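Local structure of glucose-binding protein (Thermus thermophilus HB27, 2B3F) at residues L222-G234 against N239-L253. The protein binds galactose and probably glucose, and probably serves as the binding component of a sugar transport system. Numbering follows the deposited sequence.
Sequences LSWQQAVDRVVQG and NIMGDWAAGYMTTTL. Unlike the reference sequence in segment 239-253: I240 (reference Val). With GAL (beta-D-galactopyranose), chain G.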
loop_
_atom_site.group_PDB
_atom_site.type_symbol
_atom_site.label_atom_id
_atom_site.label_comp_id
_atom_site.label_asym_id
_atom_site.label_seq_id
_atom_site.Cartn_x
_atom_site.Cartn_y
_atom_site.Cartn_z
ATOM N N LEU A 222 5.691 -6.032 -16.196
ATOM C CA LEU A 222 5.638 -7.033 -15.126
ATOM C C LEU A 222 4.696 -6.620 -13.990
ATOM O O LEU A 222 4.663 -5.469 -13.606
ATOM C CB LEU A 222 7.014 -7.274 -14.514
ATOM C CG LEU A 222 8.182 -7.663 -15.439
ATOM C CD1 LEU A 222 9.387 -8.024 -14.568
ATOM C CD2 LEU A 222 7.820 -8.775 -16.372
ATOM N N SER A 223 3.957 -7.584 -13.463
ATOM C CA SER A 223 3.203 -7.373 -12.228
ATOM C C SER A 223 4.121 -7.257 -11.003
ATOM O O SER A 223 5.289 -7.638 -11.025
ATOM C CB SER A 223 2.235 -8.534 -12.025
ATOM O OG SER A 223 2.955 -9.686 -11.669
ATOM N N TRP A 224 3.573 -6.780 -9.869
ATOM C CA TRP A 224 4.362 -6.758 -8.657
ATOM C C TRP A 224 4.793 -8.159 -8.241
ATOM O O TRP A 224 5.912 -8.313 -7.792
ATOM C CB TRP A 224 3.659 -6.009 -7.514
ATOM C CG TRP A 224 2.499 -6.723 -6.865
ATOM C CD1 TRP A 224 1.178 -6.554 -7.126
ATOM C CD2 TRP A 224 2.573 -7.688 -5.807
ATOM N NE1 TRP A 224 0.415 -7.350 -6.296
ATOM C CE2 TRP A 224 1.256 -8.075 -5.501
ATOM C CE3 TRP A 224 3.630 -8.284 -5.111
ATOM C CZ2 TRP A 224 0.972 -9.021 -4.513
ATOM C CZ3 TRP A 224 3.342 -9.235 -4.155
ATOM C CH2 TRP A 224 2.028 -9.582 -3.859
ATOM N N GLN A 225 3.934 -9.162 -8.436
ATOM C CA GLN A 225 4.291 -10.543 -8.089
ATOM C C GLN A 225 5.455 -11.046 -8.947
ATOM O O GLN A 225 6.371 -11.673 -8.453
ATOM C CB GLN A 225 3.114 -11.479 -8.245
ATOM C CG GLN A 225 1.913 -11.169 -7.319
ATOM C CD GLN A 225 0.846 -10.327 -7.970
ATOM O OE1 GLN A 225 1.136 -9.434 -8.793
ATOM N NE2 GLN A 225 -0.424 -10.613 -7.631
ATOM N N GLN A 226 5.417 -10.720 -10.233
ATOM C CA GLN A 226 6.525 -11.121 -11.130
ATOM C C GLN A 226 7.850 -10.487 -10.741
ATOM O O GLN A 226 8.900 -11.096 -10.878
ATOM C CB GLN A 226 6.189 -10.776 -12.579
ATOM C CG GLN A 226 5.174 -11.707 -13.166
ATOM C CD GLN A 226 4.860 -11.420 -14.601
ATOM O OE1 GLN A 226 4.469 -10.308 -14.961
ATOM N NE2 GLN A 226 5.031 -12.435 -15.454
ATOM N N ALA A 227 7.808 -9.244 -10.265
ATOM C CA ALA A 227 9.019 -8.596 -9.778
ATOM C C ALA A 227 9.542 -9.299 -8.488
ATOM O O ALA A 227 10.740 -9.494 -8.313
ATOM C CB ALA A 227 8.769 -7.125 -9.535
ATOM N N VAL A 228 8.640 -9.665 -7.568
ATOM C CA VAL A 228 9.049 -10.445 -6.409
ATOM C C VAL A 228 9.673 -11.765 -6.852
ATOM O O VAL A 228 10.699 -12.176 -6.304
ATOM C CB VAL A 228 7.862 -10.706 -5.415
ATOM C CG1 VAL A 228 8.298 -11.658 -4.286
ATOM C CG2 VAL A 228 7.384 -9.374 -4.833
ATOM N N ASP A 229 9.042 -12.405 -7.830
ATOM C CA ASP A 229 9.515 -13.673 -8.365
ATOM C C ASP A 229 10.980 -13.567 -8.811
ATOM O O ASP A 229 11.733 -14.515 -8.638
ATOM C CB ASP A 229 8.663 -14.115 -9.559
ATOM C CG ASP A 229 7.312 -14.662 -9.169
ATOM O OD1 ASP A 229 7.057 -14.919 -7.956
ATOM O OD2 ASP A 229 6.504 -14.860 -10.097
ATOM N N ARG A 230 11.388 -12.429 -9.375
ATOM C CA ARG A 230 12.784 -12.264 -9.802
ATOM C C ARG A 230 13.747 -12.404 -8.652
ATOM O O ARG A 230 14.827 -12.974 -8.804
ATOM C CB ARG A 230 13.037 -10.911 -10.510
ATOM C CG ARG A 230 12.382 -10.810 -11.879
ATOM C CD ARG A 230 12.647 -9.471 -12.538
ATOM N NE ARG A 230 14.062 -9.309 -12.823
ATOM C CZ ARG A 230 14.668 -9.787 -13.901
ATOM N NH1 ARG A 230 13.968 -10.432 -14.832
ATOM N NH2 ARG A 230 15.973 -9.607 -14.042
ATOM N N VAL A 231 13.378 -11.874 -7.492
ATOM C CA VAL A 231 14.191 -12.020 -6.305
ATOM C C VAL A 231 14.222 -13.493 -5.845
ATOM O O VAL A 231 15.300 -14.027 -5.521
ATOM C CB VAL A 231 13.704 -11.088 -5.163
ATOM C CG1 VAL A 231 14.506 -11.310 -3.905
ATOM C CG2 VAL A 231 13.807 -9.643 -5.593
ATOM N N VAL A 232 13.061 -14.141 -5.816
ATOM C CA VAL A 232 12.973 -15.556 -5.408
ATOM C C VAL A 232 13.877 -16.427 -6.308
ATOM O O VAL A 232 14.538 -17.357 -5.838
ATOM C CB VAL A 232 11.517 -16.036 -5.405
ATOM C CG1 VAL A 232 11.410 -17.548 -5.072
ATOM C CG2 VAL A 232 10.709 -15.180 -4.374
ATOM N N GLN A 233 13.924 -16.068 -7.581
ATOM C CA GLN A 233 14.756 -16.738 -8.594
ATOM C C GLN A 233 16.253 -16.362 -8.582
ATOM O O GLN A 233 17.063 -17.029 -9.217
ATOM C CB GLN A 233 14.185 -16.420 -9.963
ATOM C CG GLN A 233 12.845 -17.046 -10.203
ATOM C CD GLN A 233 12.043 -16.339 -11.269
ATOM O OE1 GLN A 233 12.435 -15.278 -11.749
ATOM N NE2 GLN A 233 10.903 -16.913 -11.640
ATOM N N GLY A 234 16.644 -15.330 -7.856
ATOM C CA GLY A 234 18.020 -14.868 -7.897
ATOM C C GLY A 234 18.387 -14.162 -9.195
ATOM O O GLY A 234 19.585 -13.966 -9.471
ATOM N N ASN A 239 14.080 -6.153 -3.914
ATOM C CA ASN A 239 12.833 -5.563 -4.436
ATOM C C ASN A 239 12.268 -4.642 -3.361
ATOM O O ASN A 239 12.281 -5.004 -2.200
ATOM C CB ASN A 239 11.828 -6.652 -4.783
ATOM C CG ASN A 239 10.573 -6.112 -5.456
ATOM O OD1 ASN A 239 10.644 -5.360 -6.460
ATOM N ND2 ASN A 239 9.420 -6.525 -4.950
ATOM N N ILE A 240 11.792 -3.461 -3.755
ATOM C CA ILE A 240 11.152 -2.528 -2.798
ATOM C C ILE A 240 9.646 -2.652 -3.014
ATOM O O ILE A 240 9.144 -2.290 -4.068
ATOM C CB ILE A 240 11.596 -1.062 -3.023
ATOM C CG1 ILE A 240 13.133 -0.898 -2.920
ATOM C CG2 ILE A 240 10.890 -0.124 -2.043
ATOM C CD1 ILE A 240 13.758 -1.380 -1.641
ATOM N N MET A 241 8.901 -3.162 -2.029
ATOM C CA MET A 241 7.477 -3.390 -2.233
ATOM C C MET A 241 6.772 -3.515 -0.874
ATOM O O MET A 241 7.406 -3.884 0.126
ATOM C CB MET A 241 7.295 -4.660 -3.065
ATOM C CG MET A 241 5.877 -5.048 -3.452
ATOM S SD MET A 241 4.927 -3.687 -4.133
ATOM C CE MET A 241 5.940 -3.064 -5.481
ATOM N N GLY A 242 5.487 -3.214 -0.855
ATOM C CA GLY A 242 4.698 -3.376 0.363
ATOM C C GLY A 242 4.665 -4.806 0.846
ATOM O O GLY A 242 4.917 -5.742 0.078
ATOM N N ASP A 243 4.292 -4.996 2.111
ATOM C CA ASP A 243 4.345 -6.318 2.720
ATOM C C ASP A 243 3.242 -7.295 2.319
ATOM O O ASP A 243 3.214 -8.439 2.799
ATOM C CB ASP A 243 4.568 -6.261 4.252
ATOM C CG ASP A 243 3.679 -5.260 4.991
ATOM O OD1 ASP A 243 2.680 -4.728 4.452
ATOM O OD2 ASP A 243 4.022 -4.982 6.165
ATOM N N TRP A 244 2.397 -6.904 1.369
ATOM C CA TRP A 244 1.618 -7.913 0.637
ATOM C C TRP A 244 2.589 -8.925 -0.013
ATOM O O TRP A 244 2.216 -10.058 -0.305
ATOM C CB TRP A 244 0.695 -7.295 -0.420
ATOM C CG TRP A 244 1.298 -6.208 -1.263
ATOM C CD1 TRP A 244 1.900 -6.330 -2.490
ATOM C CD2 TRP A 244 1.274 -4.802 -0.971
ATOM N NE1 TRP A 244 2.280 -5.083 -2.957
ATOM C CE2 TRP A 244 1.918 -4.135 -2.031
ATOM C CE3 TRP A 244 0.794 -4.045 0.113
ATOM C CZ2 TRP A 244 2.071 -2.744 -2.051
ATOM C CZ3 TRP A 244 0.958 -2.680 0.094
ATOM C CH2 TRP A 244 1.580 -2.032 -0.974
ATOM N N ALA A 245 3.833 -8.505 -0.224
ATOM C CA ALA A 245 4.883 -9.411 -0.764
ATOM C C ALA A 245 5.190 -10.547 0.197
ATOM O O ALA A 245 5.372 -11.675 -0.238
ATOM C CB ALA A 245 6.146 -8.639 -1.095
ATOM N N ALA A 246 5.194 -10.262 1.505
ATOM C CA ALA A 246 5.380 -11.314 2.495
ATOM C C ALA A 246 4.223 -12.317 2.432
ATOM O O ALA A 246 4.456 -13.527 2.469
ATOM C CB ALA A 246 5.543 -10.731 3.905
ATOM N N GLY A 247 2.987 -11.835 2.302
ATOM C CA GLY A 247 1.828 -12.707 2.147
ATOM C C GLY A 247 1.964 -13.591 0.928
ATOM O O GLY A 247 1.700 -14.778 0.984
ATOM N N TYR A 248 2.396 -13.009 -0.188
ATOM C CA TYR A 248 2.585 -13.803 -1.421
ATOM C C TYR A 248 3.610 -14.911 -1.206
ATOM O O TYR A 248 3.349 -16.080 -1.484
ATOM C CB TYR A 248 3.011 -12.875 -2.550
ATOM C CG TYR A 248 3.406 -13.552 -3.832
ATOM C CD1 TYR A 248 2.495 -14.283 -4.572
ATOM C CD2 TYR A 248 4.698 -13.420 -4.318
ATOM C CE1 TYR A 248 2.888 -14.914 -5.792
ATOM C CE2 TYR A 248 5.077 -14.039 -5.519
ATOM C CZ TYR A 248 4.176 -14.754 -6.236
ATOM O OH TYR A 248 4.574 -15.366 -7.428
ATOM N N MET A 249 4.763 -14.535 -0.687
ATOM C CA MET A 249 5.846 -15.489 -0.506
ATOM C C MET A 249 5.505 -16.626 0.486
ATOM O O MET A 249 6.003 -17.746 0.337
ATOM C CB MET A 249 7.127 -14.745 -0.106
ATOM C CG MET A 249 7.755 -13.987 -1.265
ATOM S SD MET A 249 9.383 -13.326 -0.945
ATOM C CE MET A 249 8.945 -11.857 -0.009
ATOM N N THR A 250 4.686 -16.345 1.502
ATOM C CA THR A 250 4.330 -17.371 2.485
ATOM C C THR A 250 3.066 -18.090 2.096
ATOM O O THR A 250 3.077 -19.305 1.973
ATOM C CB THR A 250 4.172 -16.792 3.922
ATOM O OG1 THR A 250 3.186 -15.745 3.915
ATOM C CG2 THR A 250 5.485 -16.252 4.445
ATOM N N THR A 251 1.974 -17.363 1.884
ATOM C CA THR A 251 0.694 -17.993 1.576
ATOM C C THR A 251 0.694 -18.720 0.233
ATOM O O THR A 251 0.173 -19.827 0.126
ATOM C CB THR A 251 -0.454 -16.951 1.658
ATOM O OG1 THR A 251 -0.510 -16.444 3.001
ATOM C CG2 THR A 251 -1.812 -17.522 1.294
ATOM N N THR A 252 1.253 -18.087 -0.787
ATOM C CA THR A 252 1.205 -18.657 -2.134
ATOM C C THR A 252 2.439 -19.541 -2.405
ATOM O O THR A 252 2.300 -20.677 -2.848
ATOM C CB THR A 252 1.026 -17.532 -3.202
ATOM O OG1 THR A 252 -0.277 -16.936 -3.062
ATOM C CG2 THR A 252 1.140 -18.094 -4.624
ATOM N N LEU A 253 3.629 -19.026 -2.141
ATOM C CA LEU A 253 4.862 -19.755 -2.474
ATOM C C LEU A 253 5.379 -20.673 -1.368
ATOM O O LEU A 253 6.300 -21.456 -1.620
ATOM C CB LEU A 253 5.975 -18.797 -2.884
ATOM C CG LEU A 253 5.711 -17.895 -4.096
ATOM C CD1 LEU A 253 6.952 -17.091 -4.399
ATOM C CD2 LEU A 253 5.260 -18.662 -5.317
HETATM C C1 GAL G . -2.365 -1.820 -2.246
HETATM C C2 GAL G . -3.411 -2.462 -1.325
HETATM C C3 GAL G . -2.989 -3.850 -0.865
HETATM C C4 GAL G . -2.594 -4.729 -2.053
HETATM C C5 GAL G . -1.622 -3.933 -2.957
HETATM C C6 GAL G . -1.150 -4.686 -4.211
HETATM O O1 GAL G . -2.795 -0.578 -2.715
HETATM O O2 GAL G . -3.655 -1.585 -0.213
HETATM O O3 GAL G . -4.048 -4.469 -0.149
HETATM O O4 GAL G . -3.775 -5.095 -2.717
HETATM O O5 GAL G . -2.170 -2.700 -3.359
HETATM O O6 GAL G . -2.185 -4.790 -5.142
#
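W224 and W244 meet edge-to-face beside the bound galactose, a worked example of how one aromatic wall of a sugar pocket braces another. The edge of W244 carrying CD1 comes over one face of W224, with W244 CD1 3.5 Å from W224 CZ2 and the planes turned 78° apart. With chi1 at 44°, the indole of W244 is set between its own backbone N and carbonyl carbon and presents a broad face to galactose, whose C5 lies over the ring centre; G242 CA covers the other face. W224 touches the sugar as well, its NE1 lying 3.7 Å from galactose C6; that N-H is given to E13, a residue that also hydrogen-bonds the sugar. Behind this pair, M241 makes an oblique Met-aromatic contact with W224, and Y248 CB packs 3.7 Å from W224 CH2.

Y248 is a knob among W224, Q225, V228 and D229 where helices 224-233 and 244-252 cross at -67°. At the ring edge, Y248 OH donates to the syn lone pair of D229 OD1, 2.6 Å away. Q225 CG makes a CH-pi contact with one face of the ring, while L253 CG covers the opposite one. Farther along, V228 CG1 lies 3.9 Å from M249 CG.

A leucine in place of W244 would probably deprive the sugar's C5 side of its flat apolar cover and leave the face of W224 without its aromatic edge. The chemistry is that of a carbohydrate-binding aromatic platform: the W244 face is consistent with CH-pi and dispersion attraction to the C5 side of galactose, while E13, D278, K312, H66 and H348 hydrogen-bond the sugar. W244 NE1 is buried with no partner in the model, which probably carries a small desolvation cost.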